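Long-range contact in GTP-binding nuclear protein GSP1 (Encephalitozoon cuniculi, PDB 4DJT), which binds and probably hydrolyses GTP as a Ran-family GTPase, and is thought to be needed for protein import into the nucleus and for RNA export: residues L10-K24 with N59-K73. Residues are numbered along the deposited sequence; the frame is centred on the assembly and turned at random.
Sequences LTYKICLIGDGGVGK and NVIKFNVWDTAGQEK. With GDP (guanosine-5'-diphosphate), chain C.
K24 and E72 approach from opposite directions and form a salt bridge, K24 NZ to E72 OE2 at 2.8 Å, NZ standing above the carboxylate plane. The same NZ donates to G18 O and to O2B of GDP (2.9 Å), so it is shared among loop, nucleotide and predicted switch II. Bends at chi3 and chi4 (-58° and -68°) curl the lysine back over its own loop. The other carboxylate oxygen, E72 OE1, accepts from T68 OG1 at 2.6 Å, and that hydroxyl accepts from G70 N in an ST turn. The P-loop of a Ras-like GTPase follows strand 11-17, with G21 N on GDP O3B and the amides of G23 and K24 on O2B. Strand 11-17 runs parallel to strand 60-68, and a ladder of seven backbone bonds runs from L10 N to V60 O through L16 N to W66 O. Where the strands part, one water accepts from T68 N and probably donates to L16 O, which pairs with Y81 OH; another bridges G20 N and E72 O. On the sheet face bearing W66, K13 extends NZ over the six-membered ring, 3.4 Å from its centroid, a cation-pi contact, while NZ donates to I83 O and Y81 O.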
loop_
_atom_site.group_PDB
_atom_site.type_symbol
_atom_site.label_atom_id
_atom_site.label_comp_id
_atom_site.label_asym_id
_atom_site.label_seq_id
_atom_site.Cartn_x
_atom_site.Cartn_y
_atom_site.Cartn_z
ATOM N N LEU A 10 -13.482 8.096 10.413
ATOM C CA LEU A 10 -12.981 8.752 9.156
ATOM C C LEU A 10 -12.482 7.581 8.304
ATOM O O LEU A 10 -11.679 6.822 8.787
ATOM C CB LEU A 10 -11.813 9.700 9.445
ATOM C CG LEU A 10 -11.972 11.087 10.132
ATOM C CD1 LEU A 10 -10.717 11.447 10.933
ATOM C CD2 LEU A 10 -12.192 12.208 9.113
ATOM N N THR A 11 -12.952 7.458 7.058
ATOM C CA THR A 11 -12.741 6.227 6.238
ATOM C C THR A 11 -12.176 6.548 4.876
ATOM O O THR A 11 -12.695 7.391 4.156
ATOM C CB THR A 11 -14.048 5.430 6.055
ATOM O OG1 THR A 11 -14.650 5.248 7.330
ATOM C CG2 THR A 11 -13.794 4.048 5.411
ATOM N N TYR A 12 -11.116 5.839 4.500
ATOM C CA TYR A 12 -10.398 6.137 3.280
ATOM C C TYR A 12 -10.057 4.857 2.561
ATOM O O TYR A 12 -9.572 3.926 3.182
ATOM C CB TYR A 12 -9.092 6.866 3.605
ATOM C CG TYR A 12 -9.288 8.081 4.474
ATOM C CD1 TYR A 12 -9.787 9.248 3.951
ATOM C CD2 TYR A 12 -9.021 8.024 5.860
ATOM C CE1 TYR A 12 -9.994 10.368 4.747
ATOM C CE2 TYR A 12 -9.191 9.135 6.668
ATOM C CZ TYR A 12 -9.694 10.305 6.105
ATOM O OH TYR A 12 -9.858 11.389 6.920
ATOM N N LYS A 13 -10.309 4.801 1.261
ATOM C CA LYS A 13 -9.823 3.676 0.472
ATOM C C LYS A 13 -8.384 3.916 0.065
ATOM O O LYS A 13 -8.050 4.990 -0.500
ATOM C CB LYS A 13 -10.645 3.476 -0.775
ATOM C CG LYS A 13 -10.031 2.482 -1.757
ATOM C CD LYS A 13 -10.890 2.329 -2.979
ATOM C CE LYS A 13 -10.241 1.436 -4.032
ATOM N NZ LYS A 13 -11.191 1.102 -5.135
ATOM N N ILE A 14 -7.551 2.890 0.219
ATOM C CA ILE A 14 -6.143 3.006 -0.163
ATOM C C ILE A 14 -5.829 1.834 -1.090
ATOM O O ILE A 14 -6.149 0.686 -0.756
ATOM C CB ILE A 14 -5.187 2.933 1.063
ATOM C CG1 ILE A 14 -5.485 4.046 2.092
ATOM C CG2 ILE A 14 -3.729 2.895 0.607
ATOM C CD1 ILE A 14 -5.244 5.439 1.582
ATOM N N CYS A 15 -5.153 2.097 -2.201
ATOM C CA CYS A 15 -4.687 1.028 -3.098
ATOM C C CYS A 15 -3.245 0.675 -2.862
ATOM O O CYS A 15 -2.376 1.563 -2.850
ATOM C CB CYS A 15 -4.831 1.440 -4.570
ATOM S SG CYS A 15 -6.565 1.634 -5.074
ATOM N N LEU A 16 -2.970 -0.619 -2.713
ATOM C CA LEU A 16 -1.573 -1.102 -2.791
ATOM C C LEU A 16 -1.218 -1.375 -4.226
ATOM O O LEU A 16 -1.902 -2.116 -4.917
ATOM C CB LEU A 16 -1.368 -2.386 -1.980
ATOM C CG LEU A 16 -1.842 -2.356 -0.566
ATOM C CD1 LEU A 16 -1.543 -3.712 0.123
ATOM C CD2 LEU A 16 -1.222 -1.183 0.194
ATOM N N ILE A 17 -0.116 -0.813 -4.656
ATOM C CA ILE A 17 0.347 -0.991 -6.013
ATOM C C ILE A 17 1.836 -1.256 -6.045
ATOM O O ILE A 17 2.547 -1.028 -5.066
ATOM C CB ILE A 17 0.003 0.226 -6.870
ATOM C CG1 ILE A 17 0.364 1.531 -6.174
ATOM C CG2 ILE A 17 -1.477 0.205 -7.170
ATOM C CD1 ILE A 17 0.179 2.768 -7.079
ATOM N N GLY A 18 2.282 -1.774 -7.187
ATOM C CA GLY A 18 3.649 -2.206 -7.353
ATOM C C GLY A 18 3.703 -3.573 -8.006
ATOM O O GLY A 18 2.717 -4.315 -8.015
ATOM N N ASP A 19 4.863 -3.902 -8.559
ATOM C CA ASP A 19 5.004 -5.134 -9.326
ATOM C C ASP A 19 4.700 -6.380 -8.508
ATOM O O ASP A 19 4.835 -6.393 -7.298
ATOM C CB ASP A 19 6.402 -5.265 -9.887
ATOM C CG ASP A 19 6.635 -4.394 -11.123
ATOM O OD1 ASP A 19 5.723 -3.632 -11.577
ATOM O OD2 ASP A 19 7.740 -4.520 -11.648
ATOM N N GLY A 20 4.344 -7.446 -9.208
ATOM C CA GLY A 20 4.264 -8.743 -8.596
ATOM C C GLY A 20 5.578 -9.076 -7.910
ATOM O O GLY A 20 6.689 -8.817 -8.449
ATOM N N GLY A 21 5.476 -9.607 -6.706
ATOM C CA GLY A 21 6.625 -10.120 -6.000
ATOM C C GLY A 21 7.292 -9.143 -5.053
ATOM O O GLY A 21 8.224 -9.540 -4.339
ATOM N N VAL A 22 6.807 -7.890 -5.003
ATOM C CA VAL A 22 7.507 -6.830 -4.239
ATOM C C VAL A 22 7.167 -6.846 -2.766
ATOM O O VAL A 22 7.881 -6.239 -1.984
ATOM C CB VAL A 22 7.282 -5.416 -4.796
ATOM C CG1 VAL A 22 7.732 -5.330 -6.267
ATOM C CG2 VAL A 22 5.831 -4.990 -4.659
ATOM N N GLY A 23 6.063 -7.527 -2.387
ATOM C CA GLY A 23 5.683 -7.718 -0.980
ATOM C C GLY A 23 4.365 -7.047 -0.545
ATOM O O GLY A 23 4.142 -6.882 0.628
ATOM N N LYS A 24 3.515 -6.632 -1.497
ATOM C CA LYS A 24 2.231 -5.996 -1.158
ATOM C C LYS A 24 1.395 -6.864 -0.208
ATOM O O LYS A 24 0.918 -6.382 0.835
ATOM C CB LYS A 24 1.440 -5.707 -2.430
ATOM C CG LYS A 24 2.171 -4.777 -3.392
ATOM C CD LYS A 24 1.351 -4.478 -4.629
ATOM C CE LYS A 24 0.957 -5.728 -5.419
ATOM N NZ LYS A 24 2.121 -6.395 -6.060
ATOM N N ASN A 59 -10.242 10.212 17.455
ATOM C CA ASN A 59 -10.908 9.909 16.191
ATOM C C ASN A 59 -10.587 8.481 15.774
ATOM O O ASN A 59 -9.464 7.994 15.987
ATOM C CB ASN A 59 -10.498 10.850 15.068
ATOM C CG ASN A 59 -10.556 12.307 15.467
ATOM O OD1 ASN A 59 -11.618 12.917 15.480
ATOM N ND2 ASN A 59 -9.397 12.882 15.755
ATOM N N VAL A 60 -11.583 7.824 15.201
ATOM C CA VAL A 60 -11.440 6.486 14.634
ATOM C C VAL A 60 -11.110 6.676 13.166
ATOM O O VAL A 60 -11.898 7.273 12.421
ATOM C CB VAL A 60 -12.756 5.681 14.713
ATOM C CG1 VAL A 60 -12.505 4.215 14.429
ATOM C CG2 VAL A 60 -13.431 5.871 16.055
ATOM N N ILE A 61 -9.964 6.154 12.745
ATOM C CA ILE A 61 -9.513 6.323 11.392
ATOM C C ILE A 61 -9.411 4.968 10.755
ATOM O O ILE A 61 -8.632 4.140 11.212
ATOM C CB ILE A 61 -8.163 7.032 11.367
ATOM C CG1 ILE A 61 -8.360 8.439 11.889
ATOM C CG2 ILE A 61 -7.594 7.043 9.945
ATOM C CD1 ILE A 61 -7.076 9.227 12.091
ATOM N N LYS A 62 -10.236 4.722 9.750
ATOM C CA LYS A 62 -10.272 3.400 9.110
ATOM C C LYS A 62 -9.768 3.505 7.690
ATOM O O LYS A 62 -10.258 4.344 6.887
ATOM C CB LYS A 62 -11.685 2.775 9.117
ATOM C CG LYS A 62 -11.727 1.429 8.363
ATOM C CD LYS A 62 -13.123 0.808 8.339
ATOM C CE LYS A 62 -13.469 0.204 9.659
ATOM N NZ LYS A 62 -14.912 -0.149 9.676
ATOM N N PHE A 63 -8.778 2.674 7.377
ATOM C CA PHE A 63 -8.303 2.527 6.009
ATOM C C PHE A 63 -8.856 1.212 5.434
ATOM O O PHE A 63 -8.683 0.138 6.008
ATOM C CB PHE A 63 -6.771 2.510 5.992
ATOM C CG PHE A 63 -6.150 3.782 6.518
ATOM C CD1 PHE A 63 -6.028 4.890 5.700
ATOM C CD2 PHE A 63 -5.671 3.855 7.810
ATOM C CE1 PHE A 63 -5.412 6.066 6.150
ATOM C CE2 PHE A 63 -5.061 5.007 8.281
ATOM C CZ PHE A 63 -4.938 6.123 7.464
ATOM N N ASN A 64 -9.489 1.307 4.276
ATOM C CA ASN A 64 -9.906 0.125 3.552
ATOM C C ASN A 64 -8.885 -0.100 2.488
ATOM O O ASN A 64 -8.876 0.603 1.453
ATOM C CB ASN A 64 -11.308 0.354 2.959
ATOM C CG ASN A 64 -12.397 0.224 4.002
ATOM O OD1 ASN A 64 -12.383 -0.701 4.843
ATOM N ND2 ASN A 64 -13.370 1.148 3.959
ATOM N N VAL A 65 -7.940 -1.002 2.779
ATOM C CA VAL A 65 -6.754 -1.149 1.979
ATOM C C VAL A 65 -6.957 -2.303 0.980
ATOM O O VAL A 65 -7.192 -3.427 1.372
ATOM C CB VAL A 65 -5.490 -1.402 2.865
ATOM C CG1 VAL A 65 -4.236 -1.367 1.991
ATOM C CG2 VAL A 65 -5.419 -0.388 3.980
ATOM N N TRP A 66 -6.962 -1.981 -0.319
ATOM C CA TRP A 66 -7.164 -2.981 -1.376
ATOM C C TRP A 66 -5.892 -3.594 -1.798
ATOM O O TRP A 66 -4.897 -2.890 -2.017
ATOM C CB TRP A 66 -7.831 -2.348 -2.586
ATOM C CG TRP A 66 -9.278 -2.072 -2.355
ATOM C CD1 TRP A 66 -9.891 -1.703 -1.168
ATOM C CD2 TRP A 66 -10.352 -2.130 -3.335
ATOM N NE1 TRP A 66 -11.237 -1.578 -1.350
ATOM C CE2 TRP A 66 -11.565 -1.789 -2.631
ATOM C CE3 TRP A 66 -10.411 -2.409 -4.701
ATOM C CZ2 TRP A 66 -12.799 -1.749 -3.269
ATOM C CZ3 TRP A 66 -11.646 -2.358 -5.334
ATOM C CH2 TRP A 66 -12.814 -2.030 -4.637
ATOM N N ASP A 67 -5.900 -4.909 -1.920
ATOM C CA ASP A 67 -4.734 -5.675 -2.406
ATOM C C ASP A 67 -5.214 -6.498 -3.557
ATOM O O ASP A 67 -6.364 -6.938 -3.550
ATOM C CB ASP A 67 -4.221 -6.615 -1.307
ATOM C CG ASP A 67 -2.952 -7.364 -1.691
ATOM O OD1 ASP A 67 -2.180 -6.815 -2.480
ATOM O OD2 ASP A 67 -2.696 -8.484 -1.114
ATOM N N THR A 68 -4.336 -6.783 -4.509
ATOM C CA THR A 68 -4.696 -7.622 -5.628
ATOM C C THR A 68 -4.633 -9.109 -5.229
ATOM O O THR A 68 -4.157 -9.460 -4.170
ATOM C CB THR A 68 -3.744 -7.465 -6.816
ATOM O OG1 THR A 68 -2.501 -8.148 -6.529
ATOM C CG2 THR A 68 -3.517 -6.019 -7.157
ATOM N N ALA A 69 -5.162 -9.958 -6.108
ATOM C CA ALA A 69 -5.012 -11.412 -5.982
ATOM C C ALA A 69 -3.887 -11.961 -6.912
ATOM O O ALA A 69 -3.855 -13.146 -7.222
ATOM C CB ALA A 69 -6.360 -12.081 -6.306
ATOM N N GLY A 70 -2.973 -11.095 -7.347
ATOM C CA GLY A 70 -1.811 -11.502 -8.085
ATOM C C GLY A 70 -1.885 -11.217 -9.578
ATOM O O GLY A 70 -0.908 -11.440 -10.301
ATOM N N GLN A 71 -3.018 -10.701 -10.050
ATOM C CA GLN A 71 -3.223 -10.579 -11.504
ATOM C C GLN A 71 -2.252 -9.576 -12.183
ATOM O O GLN A 71 -2.034 -9.676 -13.404
ATOM C CB GLN A 71 -4.703 -10.276 -11.852
ATOM C CG GLN A 71 -5.265 -8.930 -11.424
ATOM C CD GLN A 71 -5.783 -8.934 -10.005
ATOM O OE1 GLN A 71 -5.407 -9.790 -9.203
ATOM N NE2 GLN A 71 -6.644 -7.952 -9.680
ATOM N N GLU A 72 -1.644 -8.654 -11.394
ATOM C CA GLU A 72 -0.638 -7.694 -11.898
ATOM C C GLU A 72 0.601 -8.372 -12.490
ATOM O O GLU A 72 1.345 -7.741 -13.220
ATOM C CB GLU A 72 -0.187 -6.671 -10.823
ATOM C CG GLU A 72 0.748 -7.173 -9.712
ATOM C CD GLU A 72 0.027 -7.935 -8.610
ATOM O OE1 GLU A 72 -1.179 -8.253 -8.771
ATOM O OE2 GLU A 72 0.671 -8.201 -7.598
ATOM N N LYS A 73 0.800 -9.647 -12.170
ATOM C CA LYS A 73 1.956 -10.394 -12.656
ATOM C C LYS A 73 1.885 -10.578 -14.153
ATOM O O LYS A 73 2.910 -10.553 -14.829
ATOM C CB LYS A 73 2.057 -11.763 -11.973
ATOM C CG LYS A 73 2.356 -11.679 -10.498
ATOM C CD LYS A 73 2.429 -13.049 -9.857
ATOM C CE LYS A 73 2.595 -12.931 -8.354
ATOM N NZ LYS A 73 2.546 -14.269 -7.711
HETATM P PB GDP C . 3.190 -9.248 -3.951
HETATM O O1B GDP C . 1.848 -9.331 -3.206
HETATM O O2B GDP C . 3.719 -7.836 -4.147
HETATM O O3B GDP C . 3.211 -10.139 -5.191
HETATM O O3A GDP C . 4.322 -9.963 -3.046
HETATM P PA GDP C . 4.151 -11.057 -1.900
HETATM O O1A GDP C . 3.677 -10.455 -0.592
HETATM O O2A GDP C . 3.398 -12.212 -2.481
HETATM O "O5'" GDP C . 5.634 -11.520 -1.594
HETATM C "C5'" GDP C . 6.448 -11.982 -2.690
HETATM C "C4'" GDP C . 7.611 -12.759 -2.101
HETATM O "O4'" GDP C . 8.464 -11.863 -1.419
HETATM C "C3'" GDP C . 7.176 -13.766 -1.071
HETATM O "O3'" GDP C . 8.043 -14.879 -1.152
HETATM C "C2'" GDP C . 7.395 -13.111 0.257
HETATM O "O2'" GDP C . 7.708 -14.015 1.335
HETATM C "C1'" GDP C . 8.567 -12.213 -0.069
HETATM N N9 GDP C . 8.540 -10.999 0.735
HETATM C C8 GDP C . 7.562 -10.072 0.845
HETATM N N7 GDP C . 7.943 -9.106 1.720
HETATM C C5 GDP C . 9.186 -9.379 2.110
HETATM C C6 GDP C . 10.184 -8.768 3.006
HETATM O O6 GDP C . 9.960 -7.685 3.623
HETATM N N1 GDP C . 11.366 -9.405 3.142
HETATM C C2 GDP C . 11.643 -10.572 2.493
HETATM N N2 GDP C . 12.827 -11.163 2.664
HETATM N N3 GDP C . 10.771 -11.182 1.667
HETATM C C4 GDP C . 9.563 -10.628 1.461
HETATM O O HOH W 1 -1.879 -4.992 -4.463
HETATM O O HOH W 2 3.991 -7.456 -12.020
#